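Long-range contacts in oxalate--CoA ligase (PDB 5IE2), which belongs to the ANL superfamily of AMP-binding enzymes, with an AMP-binding domain followed by a smaller C-terminal domain, and is modelled here with adenosine-5'-triphosphate and magnesium: residues Thr318-Leu326 against Ser336-Met345; Leu187-Lys195 against Leu219-Ala228. All blocks are in the same frame, centred on the assembly; numbering follows the deposited sequence.

Contact 1. Residues Thr318-Leu326 against Ser336-Met345; sequences THLMSSNPL and SVGKPVGQEM. With ACY (acetic acid), chain E.
Ser336 begins the pairing by offering its carbonyl to Asn324: ND2 lies 2.9 Å from Ser336 O, with the acceptor in the amide plane of Asn324 but the donor well above the carbonyl plane, while Asn324 OD1 takes the backbone N of Lys333. Ser336 OG accepts from Gly338 N in an ST turn and also bonds Leu404 O. Val337 O accepts from Ser322 OG at 2.8 Å; chi1 of 70° swings this hydroxyl between the backbone N and the carbonyl carbon of Ser322, where it faces Val337. Gly338, with positive phi, passes close to Asn324, their CA atoms 3.9 Å apart. Lys339 and Ser323 form the antiparallel hydrogen-bonded pair, with N-H to O angles of 161° and 162°. At Val341, N donates to Met321 O over 3.0 Å, and CB meets Leu320 CD2. Gln343 spends NE2 twice, on Leu320 O at 3.0 Å and on Val341 O; with OE1 held by Asn369 ND2, the amide is fixed in rotation. Met345 CE finally reaches Met321 CB at 4.1 Å. Strand 339-340 is outermost on this side of the mixed sheet, antiparallel to strand 319-323, whose classic beta bulge at Met321 and Ser322 faces Tyr312; Val337 brings this edge to the adenosine-5'-triphosphate pocket.

Contact 2. Residues Leu187-Lys195 against Leu219-Ala228; sequences LASSVKNIK and LAGLLSSLGA
Val191 and Ser224 mark the crossing, their CA atoms 4.7 Å apart, where helices 187-195 and 219-227 meet at -86° with axes 8.8 Å from each other at closest approach. Knobs-into-holes packing runs both ways. Val191 enters the hole formed by Leu219, Leu223, Ser224 and Gly227; its CG2 lies 3.8 Å from Leu223 CB, while CG1, anti to the backbone N (chi1 160°), turns toward Gly227. Leu219 in return sits among Leu187, Ser190, Val191 and Ile194, with CD1 3.8 Å from Ser190 CB and CD2 against Leu187 CD2. Ile194 packs tightly on the Ser224 side chain, its CB and CD1 each 3.3 Å from Ser224 OG. That hydroxyl is satisfied within its own helix, donating to Leu219 O at 2.7 Å; Ser224 N reaches the same carbonyl from the opposite face, within the wider pi-type turn. Lys195 runs beside the C-terminal end of helix 219-227, CD 3.7 Å from Ala228 CB, and NZ donates to Gly227 O at 3.3 Å from above the carbonyl plane; Asp2 gives this ammonium a salt bridge. Around the pair, helix 6-16 packs on Leu187, Val191 and Leu223, helix 67-78 reaches Leu223, and strand 319-323 meets Ile194, Leu219 and Ala220.

Both contacts are buried and lie in the AMP-binding region, their centres 14 Å apart, and they share a border: helix 184-198 of contact 2 packs on strand 319-323 of contact 1. Ser190 OG lies 2.8 Å from Thr318 O, probably a hydrogen bond, and Leu320 CD2 packs on Ile194 CG1 at 3.7 Å. Their chemistry differs with place. Contact 1, at a sheet edge with several partly exposed residues, relies on six cross-segment hydrogen bonds and reaches the nucleotide through Val337. Contact 2, between helices, buries mainly aliphatic surface and has one cross-segment hydrogen bond, from partly exposed Lys195; its Leu219 side chain remains about 11 Å from adenosine-5'-triphosphate.

Contact 1. Residues Thr318-Leu326 against Ser336-Met345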
loop_
_atom_site.group_PDB
_atom_site.type_symbol
_atom_site.label_atom_id
_atom_site.label_comp_id
_atom_site.label_asym_id
_atom_site.label_seq_id
_atom_site.Cartn_x
_atom_site.Cartn_y
_atom_site.Cartn_z
ATOM N N THR A 318 6.226 2.517 7.360
ATOM C CA THR A 318 6.596 1.329 6.540
ATOM C C THR A 318 5.328 0.412 6.445
ATOM O O THR A 318 5.378 -0.794 6.680
ATOM C CB THR A 318 7.848 0.575 7.123
ATOM O OG1 THR A 318 8.836 1.572 7.381
ATOM C CG2 THR A 318 8.463 -0.409 6.087
ATOM N N HIS A 319 4.220 1.036 6.090
ATOM C CA HIS A 319 2.912 0.368 5.949
ATOM C C HIS A 319 2.248 0.139 7.340
ATOM O O HIS A 319 1.799 1.099 7.972
ATOM C CB HIS A 319 3.045 -0.954 5.114
ATOM C CG HIS A 319 1.716 -1.519 4.675
ATOM N ND1 HIS A 319 0.751 -0.767 4.033
ATOM C CD2 HIS A 319 1.181 -2.767 4.833
ATOM C CE1 HIS A 319 -0.321 -1.526 3.816
ATOM N NE2 HIS A 319 -0.088 -2.741 4.292
ATOM N N LEU A 320 2.160 -1.105 7.809
ATOM C CA LEU A 320 1.209 -1.468 8.866
ATOM C C LEU A 320 1.376 -0.683 10.206
ATOM O O LEU A 320 2.492 -0.631 10.787
ATOM C CB LEU A 320 1.357 -2.974 9.155
ATOM C CG LEU A 320 0.457 -3.503 10.290
ATOM C CD1 LEU A 320 -0.974 -3.438 9.867
ATOM C CD2 LEU A 320 0.894 -4.959 10.591
ATOM N N MET A 321 0.267 -0.126 10.680
ATOM C CA MET A 321 0.176 0.406 12.037
ATOM C C MET A 321 -0.771 -0.462 12.899
ATOM O O MET A 321 -0.381 -0.947 13.981
ATOM C CB MET A 321 -0.322 1.862 12.010
ATOM C CG MET A 321 0.772 2.801 11.423
ATOM S SD MET A 321 0.151 4.503 11.302
ATOM C CE MET A 321 -0.918 4.361 9.828
ATOM N N SER A 322 -2.001 -0.660 12.414
ATOM C CA SER A 322 -2.948 -1.459 13.199
ATOM C C SER A 322 -3.710 -2.419 12.303
ATOM O O SER A 322 -3.871 -2.193 11.093
ATOM C CB SER A 322 -3.970 -0.571 13.997
ATOM O OG SER A 322 -4.906 0.079 13.117
ATOM N N SER A 323 -4.215 -3.476 12.909
ATOM C CA SER A 323 -5.081 -4.392 12.154
ATOM C C SER A 323 -6.103 -5.103 13.013
ATOM O O SER A 323 -5.854 -5.397 14.182
ATOM C CB SER A 323 -4.239 -5.461 11.454
ATOM O OG SER A 323 -5.074 -6.260 10.609
ATOM N N ASN A 324 -7.250 -5.430 12.414
ATOM C CA ASN A 324 -8.104 -6.425 13.016
ATOM C C ASN A 324 -7.351 -7.744 13.019
ATOM O O ASN A 324 -6.566 -8.026 12.101
ATOM C CB ASN A 324 -9.433 -6.546 12.236
ATOM C CG ASN A 324 -10.347 -5.368 12.492
ATOM O OD1 ASN A 324 -11.093 -5.352 13.471
ATOM N ND2 ASN A 324 -10.294 -4.360 11.609
ATOM N N PRO A 325 -7.551 -8.543 14.060
ATOM C CA PRO A 325 -6.847 -9.816 14.257
ATOM C C PRO A 325 -7.526 -10.932 13.482
ATOM O O PRO A 325 -8.680 -10.758 13.019
ATOM C CB PRO A 325 -6.970 -10.043 15.775
ATOM C CG PRO A 325 -8.387 -9.486 16.048
ATOM C CD PRO A 325 -8.483 -8.245 15.159
ATOM N N LEU A 326 -6.843 -12.070 13.374
ATOM C CA LEU A 326 -7.462 -13.332 12.878
ATOM C C LEU A 326 -8.588 -13.727 13.816
ATOM O O LEU A 326 -8.522 -13.456 14.998
ATOM C CB LEU A 326 -6.408 -14.478 12.813
ATOM C CG LEU A 326 -5.218 -14.282 11.867
ATOM C CD1 LEU A 326 -4.227 -15.371 12.036
ATOM C CD2 LEU A 326 -5.731 -14.336 10.433
ATOM N N SER A 336 -13.838 -0.411 11.897
ATOM C CA SER A 336 -12.616 -0.309 12.750
ATOM C C SER A 336 -11.400 -0.848 12.037
ATOM O O SER A 336 -11.514 -1.792 11.200
ATOM C CB SER A 336 -12.803 -1.078 14.063
ATOM O OG SER A 336 -11.592 -1.081 14.828
ATOM N N VAL A 337 -10.232 -0.292 12.366
ATOM C CA VAL A 337 -8.988 -0.804 11.838
ATOM C C VAL A 337 -8.173 -1.575 12.912
ATOM O O VAL A 337 -6.946 -1.787 12.774
ATOM C CB VAL A 337 -8.138 0.330 11.188
ATOM C CG1 VAL A 337 -8.840 0.871 9.976
ATOM C CG2 VAL A 337 -7.919 1.487 12.154
ATOM N N GLY A 338 -8.857 -2.037 13.954
ATOM C CA GLY A 338 -8.265 -2.992 14.867
ATOM C C GLY A 338 -7.229 -2.428 15.822
ATOM O O GLY A 338 -7.280 -1.272 16.198
ATOM N N LYS A 339 -6.246 -3.250 16.169
ATOM C CA LYS A 339 -5.333 -2.933 17.289
ATOM C C LYS A 339 -3.927 -2.722 16.781
ATOM O O LYS A 339 -3.533 -3.338 15.819
ATOM C CB LYS A 339 -5.345 -4.076 18.327
ATOM C CG LYS A 339 -6.732 -4.286 18.925
ATOM C CD LYS A 339 -6.672 -5.252 20.113
ATOM C CE LYS A 339 -6.375 -6.663 19.678
ATOM N NZ LYS A 339 -7.624 -7.300 19.202
ATOM N N PRO A 340 -3.132 -1.889 17.471
ATOM C CA PRO A 340 -1.728 -1.643 17.093
ATOM C C PRO A 340 -0.946 -2.949 16.979
ATOM O O PRO A 340 -1.168 -3.828 17.837
ATOM C CB PRO A 340 -1.176 -0.828 18.287
ATOM C CG PRO A 340 -2.347 -0.262 18.948
ATOM C CD PRO A 340 -3.539 -1.147 18.678
ATOM N N VAL A 341 -0.036 -3.077 16.010
ATOM C CA VAL A 341 0.741 -4.315 15.886
ATOM C C VAL A 341 2.228 -3.951 16.002
ATOM O O VAL A 341 2.751 -3.287 15.134
ATOM C CB VAL A 341 0.476 -5.036 14.542
ATOM C CG1 VAL A 341 1.341 -6.369 14.397
ATOM C CG2 VAL A 341 -1.006 -5.356 14.382
ATOM N N GLY A 342 2.880 -4.382 17.086
ATOM C CA GLY A 342 4.323 -4.250 17.209
ATOM C C GLY A 342 4.845 -2.824 17.368
ATOM O O GLY A 342 6.003 -2.573 17.110
ATOM N N GLN A 343 3.971 -1.897 17.755
ATOM C CA GLN A 343 4.335 -0.510 17.952
ATOM C C GLN A 343 3.375 0.122 18.901
ATOM O O GLN A 343 2.285 -0.401 19.134
ATOM C CB GLN A 343 4.350 0.258 16.642
ATOM C CG GLN A 343 2.954 0.230 15.933
ATOM C CD GLN A 343 3.098 0.429 14.419
ATOM O OE1 GLN A 343 3.159 1.561 13.945
ATOM N NE2 GLN A 343 3.180 -0.676 13.666
ATOM N N GLU A 344 3.797 1.243 19.495
ATOM C CA GLU A 344 2.929 2.022 20.347
ATOM C C GLU A 344 2.051 2.952 19.570
ATOM O O GLU A 344 2.448 3.489 18.540
ATOM C CB GLU A 344 3.767 2.856 21.324
ATOM C CG GLU A 344 4.595 2.001 22.248
ATOM C CD GLU A 344 5.464 2.856 23.159
ATOM O OE1 GLU A 344 4.915 3.354 24.143
ATOM O OE2 GLU A 344 6.664 2.998 22.867
ATOM N N MET A 345 0.871 3.178 20.106
ATOM C CA MET A 345 -0.064 4.075 19.454
ATOM C C MET A 345 -0.870 4.800 20.537
ATOM O O MET A 345 -1.272 4.197 21.548
ATOM C CB MET A 345 -0.992 3.282 18.536
ATOM C CG MET A 345 -1.916 4.168 17.781
ATOM S SD MET A 345 -2.976 3.120 16.718
ATOM C CE MET A 345 -1.702 2.131 15.815
HETATM C C ACY E . -0.756 2.064 3.087
HETATM O O ACY E . -1.575 1.104 2.846
HETATM O OXT ACY E . 0.370 1.917 3.650
HETATM C CH3 ACY E . -1.174 3.465 2.729
#

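Contact 2. Residues Leu187-Lys195 against Leu219-Ala228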
loop_
_atom_site.group_PDB
_atom_site.type_symbol
_atom_site.label_atom_id
_atom_site.label_comp_id
_atom_site.label_asym_id
_atom_site.label_seq_id
_atom_site.Cartn_x
_atom_site.Cartn_y
_atom_site.Cartn_z
ATOM N N LEU A 187 12.062 -1.988 7.409
ATOM C CA LEU A 187 11.467 -3.064 6.591
ATOM C C LEU A 187 11.326 -4.365 7.390
ATOM O O LEU A 187 10.285 -5.019 7.353
ATOM C CB LEU A 187 12.318 -3.327 5.336
ATOM C CG LEU A 187 12.389 -2.144 4.329
ATOM C CD1 LEU A 187 13.282 -2.569 3.153
ATOM C CD2 LEU A 187 11.062 -1.814 3.748
ATOM N N ALA A 188 12.405 -4.763 8.072
ATOM C CA ALA A 188 12.369 -5.976 8.894
ATOM C C ALA A 188 11.286 -5.917 9.969
ATOM O O ALA A 188 10.541 -6.859 10.180
ATOM C CB ALA A 188 13.734 -6.205 9.552
ATOM N N SER A 189 11.162 -4.770 10.639
ATOM C CA SER A 189 10.123 -4.583 11.631
ATOM C C SER A 189 8.738 -4.752 11.036
ATOM O O SER A 189 7.904 -5.443 11.619
ATOM C CB SER A 189 10.249 -3.168 12.277
ATOM O OG SER A 189 11.529 -3.078 12.900
ATOM N N SER A 190 8.462 -4.085 9.894
ATOM C CA SER A 190 7.101 -4.230 9.366
ATOM C C SER A 190 6.795 -5.637 8.860
ATOM O O SER A 190 5.675 -6.134 9.047
ATOM C CB SER A 190 6.848 -3.254 8.223
ATOM O OG SER A 190 6.647 -1.983 8.819
ATOM N N VAL A 191 7.787 -6.274 8.251
ATOM C CA VAL A 191 7.609 -7.657 7.807
ATOM C C VAL A 191 7.290 -8.576 9.017
ATOM O O VAL A 191 6.344 -9.378 8.973
ATOM C CB VAL A 191 8.862 -8.130 7.015
ATOM C CG1 VAL A 191 8.950 -9.683 6.974
ATOM C CG2 VAL A 191 8.825 -7.515 5.573
ATOM N N LYS A 192 8.046 -8.445 10.108
ATOM C CA LYS A 192 7.700 -9.202 11.312
ATOM C C LYS A 192 6.299 -8.902 11.846
ATOM O O LYS A 192 5.590 -9.824 12.270
ATOM C CB LYS A 192 8.741 -8.935 12.429
ATOM C CG LYS A 192 10.012 -9.688 12.067
ATOM C CD LYS A 192 11.133 -9.497 13.113
ATOM C CE LYS A 192 11.607 -8.017 13.182
ATOM N NZ LYS A 192 12.671 -7.820 14.220
ATOM N N ASN A 193 5.909 -7.627 11.849
ATOM C CA ASN A 193 4.558 -7.266 12.318
ATOM C C ASN A 193 3.404 -7.892 11.480
ATOM O O ASN A 193 2.436 -8.425 12.025
ATOM C CB ASN A 193 4.390 -5.744 12.284
ATOM C CG ASN A 193 5.279 -5.034 13.292
ATOM O OD1 ASN A 193 5.735 -5.612 14.315
ATOM N ND2 ASN A 193 5.493 -3.764 13.033
ATOM N N ILE A 194 3.562 -7.785 10.172
ATOM C CA ILE A 194 2.559 -8.284 9.228
ATOM C C ILE A 194 2.507 -9.812 9.314
ATOM O O ILE A 194 1.438 -10.395 9.480
ATOM C CB ILE A 194 2.883 -7.802 7.774
ATOM C CG1 ILE A 194 2.808 -6.262 7.728
ATOM C CG2 ILE A 194 1.927 -8.494 6.729
ATOM C CD1 ILE A 194 3.456 -5.626 6.448
ATOM N N LYS A 195 3.670 -10.458 9.326
ATOM C CA LYS A 195 3.662 -11.909 9.477
ATOM C C LYS A 195 3.019 -12.341 10.792
ATOM O O LYS A 195 2.300 -13.350 10.848
ATOM C CB LYS A 195 5.105 -12.453 9.526
ATOM C CG LYS A 195 5.802 -12.483 8.253
ATOM C CD LYS A 195 7.067 -13.399 8.430
ATOM C CE LYS A 195 7.893 -12.999 9.617
ATOM N NZ LYS A 195 9.029 -13.894 9.840
ATOM N N LEU A 219 5.156 -4.108 0.894
ATOM C CA LEU A 219 5.403 -4.680 2.244
ATOM C C LEU A 219 4.509 -5.853 2.575
ATOM O O LEU A 219 4.965 -6.870 3.101
ATOM C CB LEU A 219 5.219 -3.610 3.376
ATOM C CG LEU A 219 6.512 -2.906 3.764
ATOM C CD1 LEU A 219 7.496 -3.879 4.501
ATOM C CD2 LEU A 219 7.210 -2.232 2.518
ATOM N N ALA A 220 3.208 -5.736 2.327
ATOM C CA ALA A 220 2.301 -6.795 2.772
ATOM C C ALA A 220 2.246 -7.931 1.789
ATOM O O ALA A 220 2.421 -9.090 2.167
ATOM C CB ALA A 220 0.853 -6.226 3.003
ATOM N N GLY A 221 1.927 -7.615 0.536
ATOM C CA GLY A 221 1.811 -8.698 -0.449
ATOM C C GLY A 221 3.146 -9.408 -0.739
ATOM O O GLY A 221 3.211 -10.633 -0.705
ATOM N N LEU A 222 4.195 -8.637 -1.021
ATOM C CA LEU A 222 5.454 -9.228 -1.485
ATOM C C LEU A 222 6.399 -9.557 -0.322
ATOM O O LEU A 222 6.719 -10.727 -0.068
ATOM C CB LEU A 222 6.152 -8.285 -2.488
ATOM C CG LEU A 222 7.530 -8.804 -2.937
ATOM C CD1 LEU A 222 7.401 -10.130 -3.819
ATOM C CD2 LEU A 222 8.337 -7.690 -3.630
ATOM N N LEU A 223 6.855 -8.536 0.405
ATOM C CA LEU A 223 7.988 -8.790 1.295
ATOM C C LEU A 223 7.580 -9.626 2.498
ATOM O O LEU A 223 8.391 -10.411 2.983
ATOM C CB LEU A 223 8.623 -7.463 1.770
ATOM C CG LEU A 223 9.263 -6.637 0.615
ATOM C CD1 LEU A 223 9.801 -5.244 1.118
ATOM C CD2 LEU A 223 10.385 -7.458 -0.101
ATOM N N SER A 224 6.375 -9.422 3.035
ATOM C CA SER A 224 6.002 -10.196 4.238
ATOM C C SER A 224 5.787 -11.687 3.867
ATOM O O SER A 224 6.064 -12.602 4.690
ATOM C CB SER A 224 4.738 -9.638 4.897
ATOM O OG SER A 224 5.053 -8.290 5.377
ATOM N N SER A 225 5.265 -11.909 2.660
ATOM C CA SER A 225 5.150 -13.313 2.164
ATOM C C SER A 225 6.526 -13.959 2.082
ATOM O O SER A 225 6.743 -15.070 2.568
ATOM C CB SER A 225 4.495 -13.362 0.770
ATOM O OG SER A 225 3.149 -12.935 0.831
ATOM N N LEU A 226 7.452 -13.287 1.429
ATOM C CA LEU A 226 8.792 -13.879 1.248
ATOM C C LEU A 226 9.440 -14.080 2.613
ATOM O O LEU A 226 10.117 -15.078 2.873
ATOM C CB LEU A 226 9.670 -12.993 0.392
ATOM C CG LEU A 226 9.215 -12.791 -1.069
ATOM C CD1 LEU A 226 10.216 -11.855 -1.726
ATOM C CD2 LEU A 226 9.194 -14.156 -1.809
ATOM N N GLY A 227 9.218 -13.121 3.503
ATOM C CA GLY A 227 9.788 -13.244 4.848
ATOM C C GLY A 227 9.203 -14.359 5.694
ATOM O O GLY A 227 9.780 -14.667 6.761
ATOM N N ALA A 228 8.035 -14.917 5.292
ATOM C CA ALA A 228 7.498 -16.091 5.981
ATOM C C ALA A 228 7.870 -17.434 5.337
ATOM O O ALA A 228 7.412 -18.497 5.825
ATOM C CB ALA A 228 5.930 -16.038 6.029
#